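Local coordinates for protein xylanase inhibitor TL-XI (Triticum aestivum, PDB 3G7M) that inhibits xylanases noncompetitively as a small thaumatin-like protein of wheat, probably as part of the plant's defence, at residues A1-F11 / S143-P151; G78-A87 / V100-M111. The protein carries 4 engineered substitutions. All coordinates share one frame; numbering follows the deposited sequence.

In the fold
The chain begins with strand 3-7 and finishes, almost its whole length later, on strand 145-149 beside it; contact 1 thus closes the larger loop by pairing the two ends in parallel within the mixed sheet. Contact 2 closes a much shorter loop lying wholly within this one. There the hairpin of strands 86-91 and 95-101, in the antiparallel sheet, meets at its open end, and the loop after it leads to strand 111-115, the next neighbour of 145-149. The two contacts meet at that crossing between sheets: Phe149 packs on the engineered Val109 and Met111, and Cys150 N probably bonds to Pro110 O, tying the C-terminal end, and through the Cys9-Cys150 disulfide the N-terminal segment, to the loop.

Contact 1: residues A1-F11 / S143-P151; sequences APLTITNRCHF and SRLQIVFCP
Leu145 N donates to Pro2 O at 2.8 Å, the first rung of a parallel ladder in which strand 3-7 and strand 145-149 run side by side. Thr4 and Thr6 each use both N and O, bonding to Leu145, Ile147 and Phe149; the straightest rung joins Thr6 N to Ile147 O (2.7 Å, 178° at the hydrogen). Arg8 N to Phe149 O ends the series.

On one face of the ladder the contact is mainly apolar. Ile5 and Ile147 lie alongside, pointing the same way, with their CG1 atoms 3.9 Å apart. Ile5 CG2, anti to the backbone N, is directed at the CE2 corner of the Phe149 ring, while Leu3 CD1 rests on Leu145 CB at 3.7 Å. This layer faces Val13, Pro15 and Val17 of the other sheet, across the interior of the thaumatin-like beta-sandwich.

The other face, with Thr4, Thr6, Gln146 and Val148, is largely polar. Gln146, extended beyond CG, donates through NE2 to Thr6 OG1 at 3.3 Å, the acceptor lying in the amide plane; a water bridges Thr4 OG1 and Leu145 O. Arg8 runs past Val148, whose CG1 sits at the edge of the guanidinium.

The disulfide between Cys9 SG and Cys150 SG (chi3 94°) joins the residues just after the two strands covalently. Asn7 shapes the approach to it: OD1 accepts from Cys9 N at 3.2 Å in an Asx turn, and ND2 donates to Phe11 O at 3.1 Å. An alanine here would lose both bonds and would probably leave the backbone from Cys9 to Phe11 freer to move beside the disulfide.

Contact 2: residues G78-A87 / V100-M111; sequences GNPAVPTTMA and VTSTLKGFNVPM. Engineered in segment 78-87: Thr84 (natural residue Val). Engineered in segment 100-111: Val109 (natural residue Leu).
Thr85 meets Met111 tip to tip, its CG2 methyl 3.6 Å from the SD atom, and its hydroxyl oxygen comes obliquely to CD2 of the Phe107 ring. With OG1 anti to the carbonyl carbon (chi1 -58°), the hydroxyl turns to O of the engineered Val109 at 2.8 Å and Asn108 OD1 at 3.1 Å; its single proton may go to either. Asn108 OD1 also takes Thr85 N at 2.7 Å, the donor standing 45° out of the carbonyl plane. Meanwhile Asn108 ND2 donates to Gly50 O, so one amide links the 100-111 loop to residues 78-87 and to strand 44-52.

Farther along, Lys105 spreads over residues 79-84. Its chain bends at chi2 and chi4, crosses Val82, with Lys105 CD 4.0 Å from Val82 CG2, and brings NZ to a weak bond with Asn79 OD1. The engineered Thr84 lies alongside its base, CG2 near Lys105 CB, and Thr84 N bonds to Lys105 O at 2.9 Å. A water donates to Thr84 O and Gly106 O, two acceptors that cannot bond each other, and accepts from Lys105 N. Gly106 takes a positive phi of 99° beside Pro83, which follows a cis peptide bond; a beta-carbon there would collide with Pro83 CB.

Met86 and Thr101 form an antiparallel hydrogen-bonded pair, with Thr101 N 2.8 Å from Met86 O. Thr101 OG1 bonds to Asp129 and accepts from Thr103 N in an ST turn. This is the open end of a beta hairpin in the antiparallel sheet of the thaumatin-like sandwich, with two loops beside it joined by side-chain, backbone and water-mediated bonds.

Contact 1: residues A1-F11 / S143-P151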
loop_
_atom_site.group_PDB
_atom_site.type_symbol
_atom_site.label_atom_id
_atom_site.label_comp_id
_atom_site.label_asym_id
_atom_site.label_seq_id
_atom_site.Cartn_x
_atom_site.Cartn_y
_atom_site.Cartn_z
ATOM N N ALA A 1 12.124 7.279 -3.371
ATOM C CA ALA A 1 12.799 7.319 -4.705
ATOM C C ALA A 1 13.145 5.870 -5.147
ATOM O O ALA A 1 14.060 5.275 -4.590
ATOM C CB ALA A 1 14.076 8.245 -4.645
ATOM N N PRO A 2 12.410 5.294 -6.139
ATOM C CA PRO A 2 11.247 5.775 -6.916
ATOM C C PRO A 2 9.883 5.567 -6.258
ATOM O O PRO A 2 8.936 6.321 -6.557
ATOM C CB PRO A 2 11.319 4.937 -8.197
ATOM C CG PRO A 2 12.043 3.727 -7.820
ATOM C CD PRO A 2 13.088 4.180 -6.847
ATOM N N LEU A 3 9.761 4.543 -5.414
ATOM C CA LEU A 3 8.546 4.358 -4.565
ATOM C C LEU A 3 8.851 4.498 -3.053
ATOM O O LEU A 3 9.827 3.935 -2.542
ATOM C CB LEU A 3 7.877 3.009 -4.836
ATOM C CG LEU A 3 6.652 2.659 -3.961
ATOM C CD1 LEU A 3 5.511 3.509 -4.369
ATOM C CD2 LEU A 3 6.259 1.182 -4.092
ATOM N N THR A 4 8.030 5.258 -2.345
ATOM C CA THR A 4 8.286 5.500 -0.937
ATOM C C THR A 4 6.977 5.315 -0.211
ATOM O O THR A 4 5.980 5.928 -0.571
ATOM C CB THR A 4 8.861 6.942 -0.694
ATOM O OG1 THR A 4 9.893 7.234 -1.650
ATOM C CG2 THR A 4 9.433 7.109 0.738
ATOM N N ILE A 5 6.967 4.462 0.804
ATOM C CA ILE A 5 5.781 4.294 1.671
ATOM C C ILE A 5 6.057 4.857 3.069
ATOM O O ILE A 5 6.946 4.395 3.769
ATOM C CB ILE A 5 5.324 2.819 1.743
ATOM C CG1 ILE A 5 4.878 2.337 0.361
ATOM C CG2 ILE A 5 4.221 2.626 2.774
ATOM C CD1 ILE A 5 5.033 0.840 0.194
ATOM N N THR A 6 5.296 5.876 3.446
ATOM C CA THR A 6 5.531 6.631 4.675
ATOM C C THR A 6 4.400 6.398 5.680
ATOM O O THR A 6 3.212 6.389 5.329
ATOM C CB THR A 6 5.662 8.142 4.386
ATOM O OG1 THR A 6 6.694 8.362 3.403
ATOM C CG2 THR A 6 5.986 8.918 5.646
ATOM N N ASN A 7 4.789 6.209 6.937
ATOM C CA ASN A 7 3.829 6.075 8.037
ATOM C C ASN A 7 3.723 7.344 8.883
ATOM O O ASN A 7 4.666 7.674 9.616
ATOM C CB ASN A 7 4.191 4.867 8.904
ATOM C CG ASN A 7 3.252 4.686 10.060
ATOM O OD1 ASN A 7 2.078 5.053 9.975
ATOM N ND2 ASN A 7 3.764 4.115 11.151
ATOM N N ARG A 8 2.584 8.060 8.723
ATOM C CA ARG A 8 2.324 9.299 9.486
ATOM C C ARG A 8 1.306 9.139 10.652
ATOM O O ARG A 8 0.866 10.130 11.251
ATOM C CB ARG A 8 1.987 10.496 8.575
ATOM C CG ARG A 8 3.241 11.203 8.062
ATOM C CD ARG A 8 3.033 12.584 7.380
ATOM N NE ARG A 8 4.347 13.241 7.164
ATOM C CZ ARG A 8 5.112 13.121 6.062
ATOM N NH1 ARG A 8 4.696 12.401 5.016
ATOM N NH2 ARG A 8 6.300 13.743 6.000
ATOM N N CYS A 9 0.970 7.892 10.980
ATOM C CA CYS A 9 0.151 7.572 12.138
ATOM C C CYS A 9 0.954 7.604 13.455
ATOM O O CYS A 9 2.192 7.537 13.453
ATOM C CB CYS A 9 -0.464 6.200 11.935
ATOM S SG CYS A 9 -1.083 5.984 10.282
ATOM N N HIS A 10 0.254 7.721 14.583
ATOM C CA HIS A 10 0.921 7.688 15.888
ATOM C C HIS A 10 1.194 6.248 16.386
ATOM O O HIS A 10 1.638 6.038 17.512
ATOM C CB HIS A 10 0.063 8.413 16.914
ATOM C CG HIS A 10 -0.172 9.856 16.597
ATOM N ND1 HIS A 10 0.865 10.775 16.498
ATOM C CD2 HIS A 10 -1.332 10.550 16.406
ATOM C CE1 HIS A 10 0.356 11.970 16.239
ATOM N NE2 HIS A 10 -0.973 11.860 16.175
ATOM N N PHE A 11 0.903 5.260 15.554
ATOM C CA PHE A 11 1.116 3.863 15.898
ATOM C C PHE A 11 1.897 3.168 14.796
ATOM O O PHE A 11 1.949 3.633 13.671
ATOM C CB PHE A 11 -0.211 3.129 16.162
ATOM C CG PHE A 11 -1.262 3.431 15.162
ATOM C CD1 PHE A 11 -2.265 4.336 15.449
ATOM C CD2 PHE A 11 -1.243 2.837 13.903
ATOM C CE1 PHE A 11 -3.255 4.643 14.506
ATOM C CE2 PHE A 11 -2.232 3.141 12.954
ATOM C CZ PHE A 11 -3.239 4.049 13.264
ATOM N N SER A 143 10.429 10.654 -12.000
ATOM C CA SER A 143 9.333 10.940 -11.050
ATOM C C SER A 143 9.381 10.100 -9.761
ATOM O O SER A 143 10.116 9.108 -9.685
ATOM C CB SER A 143 7.952 10.858 -11.736
ATOM O OG SER A 143 7.768 9.606 -12.377
ATOM N N ARG A 144 8.595 10.502 -8.754
ATOM C CA ARG A 144 8.699 9.875 -7.448
ATOM C C ARG A 144 7.331 9.614 -6.819
ATOM O O ARG A 144 6.594 10.560 -6.561
ATOM C CB ARG A 144 9.574 10.762 -6.542
ATOM C CG ARG A 144 11.038 10.504 -6.789
ATOM C CD ARG A 144 11.910 11.703 -6.515
ATOM N NE ARG A 144 13.211 11.501 -7.166
ATOM C CZ ARG A 144 14.110 12.462 -7.387
ATOM N NH1 ARG A 144 13.870 13.718 -7.001
ATOM N NH2 ARG A 144 15.257 12.171 -8.002
ATOM N N LEU A 145 7.009 8.336 -6.582
ATOM C CA LEU A 145 5.745 7.932 -5.964
ATOM C C LEU A 145 5.805 7.879 -4.435
ATOM O O LEU A 145 6.804 7.375 -3.857
ATOM C CB LEU A 145 5.344 6.549 -6.455
ATOM C CG LEU A 145 4.727 6.422 -7.849
ATOM C CD1 LEU A 145 4.524 4.971 -8.166
ATOM C CD2 LEU A 145 3.378 7.142 -7.894
ATOM N N GLN A 146 4.725 8.370 -3.795
ATOM C CA GLN A 146 4.600 8.353 -2.337
ATOM C C GLN A 146 3.227 7.868 -1.849
ATOM O O GLN A 146 2.187 8.397 -2.237
ATOM C CB GLN A 146 4.922 9.723 -1.758
ATOM C CG GLN A 146 5.225 9.693 -0.267
ATOM C CD GLN A 146 5.790 11.013 0.247
ATOM O OE1 GLN A 146 5.750 12.046 -0.458
ATOM N NE2 GLN A 146 6.324 10.987 1.480
ATOM N N ILE A 147 3.245 6.848 -0.995
ATOM C CA ILE A 147 2.063 6.412 -0.283
ATOM C C ILE A 147 2.202 6.854 1.172
ATOM O O ILE A 147 3.172 6.528 1.845
ATOM C CB ILE A 147 1.925 4.908 -0.328
ATOM C CG1 ILE A 147 2.253 4.361 -1.718
ATOM C CG2 ILE A 147 0.569 4.494 0.122
ATOM C CD1 ILE A 147 1.268 4.711 -2.804
ATOM N N VAL A 148 1.238 7.618 1.661
ATOM C CA VAL A 148 1.267 8.045 3.057
ATOM C C VAL A 148 0.098 7.369 3.808
ATOM O O VAL A 148 -1.060 7.316 3.328
ATOM C CB VAL A 148 1.261 9.630 3.204
ATOM C CG1 VAL A 148 1.498 10.068 4.644
ATOM C CG2 VAL A 148 2.299 10.269 2.301
ATOM N N PHE A 149 0.424 6.847 4.988
ATOM C CA PHE A 149 -0.591 6.474 5.980
ATOM C C PHE A 149 -0.785 7.605 6.974
ATOM O O PHE A 149 0.192 8.161 7.483
ATOM C CB PHE A 149 -0.221 5.178 6.724
ATOM C CG PHE A 149 -0.032 3.984 5.804
ATOM C CD1 PHE A 149 -1.121 3.319 5.292
ATOM C CD2 PHE A 149 1.244 3.554 5.439
ATOM C CE1 PHE A 149 -0.950 2.273 4.463
ATOM C CE2 PHE A 149 1.397 2.491 4.600
ATOM C CZ PHE A 149 0.294 1.853 4.121
ATOM N N CYS A 150 -2.060 7.907 7.241
ATOM C CA CYS A 150 -2.499 9.017 8.090
ATOM C C CYS A 150 -1.888 10.330 7.578
ATOM O O CYS A 150 -1.053 10.945 8.254
ATOM C CB CYS A 150 -2.226 8.770 9.593
ATOM S SG CYS A 150 -2.780 7.141 10.257
ATOM N N PRO A 151 -2.297 10.760 6.364
ATOM C CA PRO A 151 -1.813 12.001 5.811
ATOM C C PRO A 151 -2.364 13.228 6.554
ATOM O O PRO A 151 -1.682 14.259 6.553
ATOM C CB PRO A 151 -2.383 11.976 4.394
ATOM C CG PRO A 151 -3.615 11.186 4.497
ATOM C CD PRO A 151 -3.304 10.131 5.487
ATOM O OXT PRO A 151 -3.462 13.211 7.161
HETATM O O HOH W 1 9.088 8.776 -3.442
#

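Contact 2: residues G78-A87 / V100-M111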
loop_
_atom_site.group_PDB
_atom_site.type_symbol
_atom_site.label_atom_id
_atom_site.label_comp_id
_atom_site.label_asym_id
_atom_site.label_seq_id
_atom_site.Cartn_x
_atom_site.Cartn_y
_atom_site.Cartn_z
ATOM N N GLY A 78 -3.173 -11.682 -2.232
ATOM C CA GLY A 78 -3.781 -10.426 -2.623
ATOM C C GLY A 78 -5.107 -10.256 -1.931
ATOM O O GLY A 78 -5.789 -9.225 -2.145
ATOM N N ASN A 79 -5.470 -11.262 -1.100
ATOM C CA ASN A 79 -6.681 -11.155 -0.277
ATOM C C ASN A 79 -6.470 -11.068 1.238
ATOM O O ASN A 79 -6.711 -12.058 1.949
ATOM C CB ASN A 79 -7.631 -12.291 -0.603
ATOM C CG ASN A 79 -7.955 -12.337 -2.071
ATOM O OD1 ASN A 79 -8.180 -11.297 -2.700
ATOM N ND2 ASN A 79 -7.973 -13.545 -2.644
ATOM N N PRO A 80 -6.010 -9.887 1.730
ATOM C CA PRO A 80 -5.904 -9.707 3.184
ATOM C C PRO A 80 -7.288 -9.607 3.845
ATOM O O PRO A 80 -8.300 -9.408 3.143
ATOM C CB PRO A 80 -5.117 -8.386 3.336
ATOM C CG PRO A 80 -5.310 -7.648 2.028
ATOM C CD PRO A 80 -5.471 -8.704 0.947
ATOM N N ALA A 81 -7.321 -9.740 5.179
ATOM C CA ALA A 81 -8.577 -9.715 5.919
ATOM C C ALA A 81 -9.258 -8.323 5.905
ATOM O O ALA A 81 -8.608 -7.272 6.039
ATOM C CB ALA A 81 -8.325 -10.193 7.355
ATOM N N VAL A 82 -10.577 -8.346 5.747
ATOM C CA VAL A 82 -11.448 -7.173 5.939
ATOM C C VAL A 82 -11.434 -6.752 7.442
ATOM O O VAL A 82 -11.559 -7.600 8.335
ATOM C CB VAL A 82 -12.925 -7.529 5.441
ATOM C CG1 VAL A 82 -13.957 -6.398 5.664
ATOM C CG2 VAL A 82 -12.916 -7.966 3.970
ATOM N N PRO A 83 -11.318 -5.445 7.732
ATOM C CA PRO A 83 -11.272 -4.405 6.748
ATOM C C PRO A 83 -9.841 -4.076 6.410
ATOM O O PRO A 83 -8.926 -4.332 7.225
ATOM C CB PRO A 83 -11.922 -3.238 7.480
ATOM C CG PRO A 83 -11.606 -3.455 8.939
ATOM C CD PRO A 83 -11.264 -4.895 9.112
ATOM N N THR A 84 -9.649 -3.518 5.219
ATOM C CA THR A 84 -8.353 -2.981 4.826
ATOM C C THR A 84 -8.438 -2.025 3.645
ATOM O O THR A 84 -9.208 -2.246 2.708
ATOM C CB THR A 84 -7.335 -4.085 4.495
ATOM O OG1 THR A 84 -6.142 -3.468 3.983
ATOM C CG2 THR A 84 -7.890 -5.116 3.476
ATOM N N THR A 85 -7.648 -0.962 3.698
ATOM C CA THR A 85 -7.596 0.021 2.624
ATOM C C THR A 85 -6.625 -0.479 1.570
ATOM O O THR A 85 -5.505 -0.842 1.914
ATOM C CB THR A 85 -7.109 1.364 3.146
ATOM O OG1 THR A 85 -8.007 1.790 4.210
ATOM C CG2 THR A 85 -7.110 2.404 2.029
ATOM N N MET A 86 -7.072 -0.532 0.304
ATOM C CA MET A 86 -6.287 -1.095 -0.816
ATOM C C MET A 86 -5.830 -0.088 -1.855
ATOM O O MET A 86 -6.653 0.509 -2.605
ATOM C CB MET A 86 -7.049 -2.189 -1.534
ATOM C CG MET A 86 -6.769 -3.549 -1.011
ATOM S SD MET A 86 -5.093 -4.059 -1.388
ATOM C CE MET A 86 -5.341 -5.849 -1.271
ATOM N N ALA A 87 -4.499 0.072 -1.899
ATOM C CA ALA A 87 -3.875 0.878 -2.908
ATOM C C ALA A 87 -3.288 -0.014 -4.010
ATOM O O ALA A 87 -2.692 -1.069 -3.721
ATOM C CB ALA A 87 -2.815 1.693 -2.287
ATOM N N VAL A 100 -6.789 3.644 -5.615
ATOM C CA VAL A 100 -6.995 3.260 -4.239
ATOM C C VAL A 100 -8.461 3.053 -4.069
ATOM O O VAL A 100 -9.256 3.671 -4.767
ATOM C CB VAL A 100 -6.437 4.378 -3.247
ATOM C CG1 VAL A 100 -7.209 5.713 -3.384
ATOM C CG2 VAL A 100 -6.365 3.887 -1.755
ATOM N N THR A 101 -8.819 2.180 -3.136
ATOM C CA THR A 101 -10.220 1.995 -2.717
ATOM C C THR A 101 -10.392 1.864 -1.211
ATOM O O THR A 101 -9.510 1.384 -0.521
ATOM C CB THR A 101 -10.832 0.769 -3.378
ATOM O OG1 THR A 101 -12.186 0.607 -2.894
ATOM C CG2 THR A 101 -10.024 -0.484 -3.069
ATOM N N SER A 102 -11.536 2.281 -0.699
ATOM C CA SER A 102 -11.879 2.009 0.694
ATOM C C SER A 102 -13.342 1.524 0.740
ATOM O O SER A 102 -14.091 1.777 1.684
ATOM C CB SER A 102 -11.608 3.234 1.555
ATOM O OG SER A 102 -12.466 4.277 1.169
ATOM N N THR A 103 -13.739 0.805 -0.300
ATOM C CA THR A 103 -15.075 0.286 -0.351
ATOM C C THR A 103 -15.061 -1.211 -0.600
ATOM O O THR A 103 -15.944 -1.936 -0.106
ATOM C CB THR A 103 -15.925 1.033 -1.391
ATOM O OG1 THR A 103 -15.599 2.422 -1.329
ATOM C CG2 THR A 103 -17.447 0.877 -1.122
ATOM N N LEU A 104 -14.071 -1.678 -1.358
ATOM C CA LEU A 104 -14.054 -3.070 -1.818
ATOM C C LEU A 104 -13.792 -4.044 -0.681
ATOM O O LEU A 104 -14.471 -5.090 -0.585
ATOM C CB LEU A 104 -13.039 -3.261 -2.944
ATOM C CG LEU A 104 -12.637 -4.706 -3.235
ATOM C CD1 LEU A 104 -13.775 -5.472 -3.889
ATOM C CD2 LEU A 104 -11.371 -4.769 -4.087
ATOM N N LYS A 105 -12.815 -3.686 0.173
ATOM C CA LYS A 105 -12.373 -4.568 1.249
ATOM C C LYS A 105 -12.495 -3.847 2.582
ATOM O O LYS A 105 -11.973 -4.323 3.608
ATOM C CB LYS A 105 -10.898 -5.002 1.052
ATOM C CG LYS A 105 -10.576 -6.105 -0.006
ATOM C CD LYS A 105 -10.831 -7.497 0.536
ATOM C CE LYS A 105 -10.602 -8.563 -0.518
ATOM N NZ LYS A 105 -9.157 -8.703 -0.786
ATOM N N GLY A 106 -13.170 -2.697 2.567
ATOM C CA GLY A 106 -13.422 -1.921 3.788
ATOM C C GLY A 106 -12.437 -0.783 3.958
ATOM O O GLY A 106 -11.854 -0.315 2.978
ATOM N N PHE A 107 -12.234 -0.353 5.206
ATOM C CA PHE A 107 -11.312 0.732 5.521
ATOM C C PHE A 107 -10.680 0.509 6.860
ATOM O O PHE A 107 -11.389 0.268 7.841
ATOM C CB PHE A 107 -12.076 2.037 5.558
ATOM C CG PHE A 107 -11.266 3.209 5.992
ATOM C CD1 PHE A 107 -11.239 3.604 7.326
ATOM C CD2 PHE A 107 -10.553 3.931 5.069
ATOM C CE1 PHE A 107 -10.496 4.677 7.730
ATOM C CE2 PHE A 107 -9.812 5.011 5.463
ATOM C CZ PHE A 107 -9.783 5.391 6.795
ATOM N N ASN A 108 -9.348 0.610 6.914
ATOM C CA ASN A 108 -8.609 0.478 8.180
ATOM C C ASN A 108 -7.697 1.629 8.488
ATOM O O ASN A 108 -7.677 2.116 9.600
ATOM C CB ASN A 108 -7.817 -0.831 8.243
ATOM C CG ASN A 108 -6.701 -0.898 7.235
ATOM O OD1 ASN A 108 -6.777 -0.306 6.170
ATOM N ND2 ASN A 108 -5.655 -1.639 7.565
ATOM N N VAL A 109 -6.936 2.050 7.493
ATOM C CA VAL A 109 -5.962 3.115 7.662
ATOM C C VAL A 109 -6.228 4.136 6.514
ATOM O O VAL A 109 -6.380 3.744 5.353
ATOM C CB VAL A 109 -4.442 2.567 7.739
ATOM C CG1 VAL A 109 -3.493 3.670 7.972
ATOM C CG2 VAL A 109 -4.202 1.552 8.870
ATOM N N PRO A 110 -6.338 5.453 6.840
ATOM C CA PRO A 110 -6.465 6.496 5.766
ATOM C C PRO A 110 -5.216 6.601 4.885
ATOM O O PRO A 110 -4.085 6.546 5.384
ATOM C CB PRO A 110 -6.675 7.793 6.554
ATOM C CG PRO A 110 -6.208 7.463 7.989
ATOM C CD PRO A 110 -6.500 6.029 8.196
ATOM N N MET A 111 -5.409 6.743 3.585
ATOM C CA MET A 111 -4.264 6.787 2.701
ATOM C C MET A 111 -4.198 8.033 1.841
ATOM O O MET A 111 -5.209 8.648 1.538
ATOM C CB MET A 111 -4.262 5.567 1.798
ATOM C CG MET A 111 -3.756 4.304 2.419
ATOM S SD MET A 111 -3.691 3.023 1.153
ATOM C CE MET A 111 -3.332 1.639 2.236
HETATM O O HOH W 2 -10.949 -1.560 0.819
#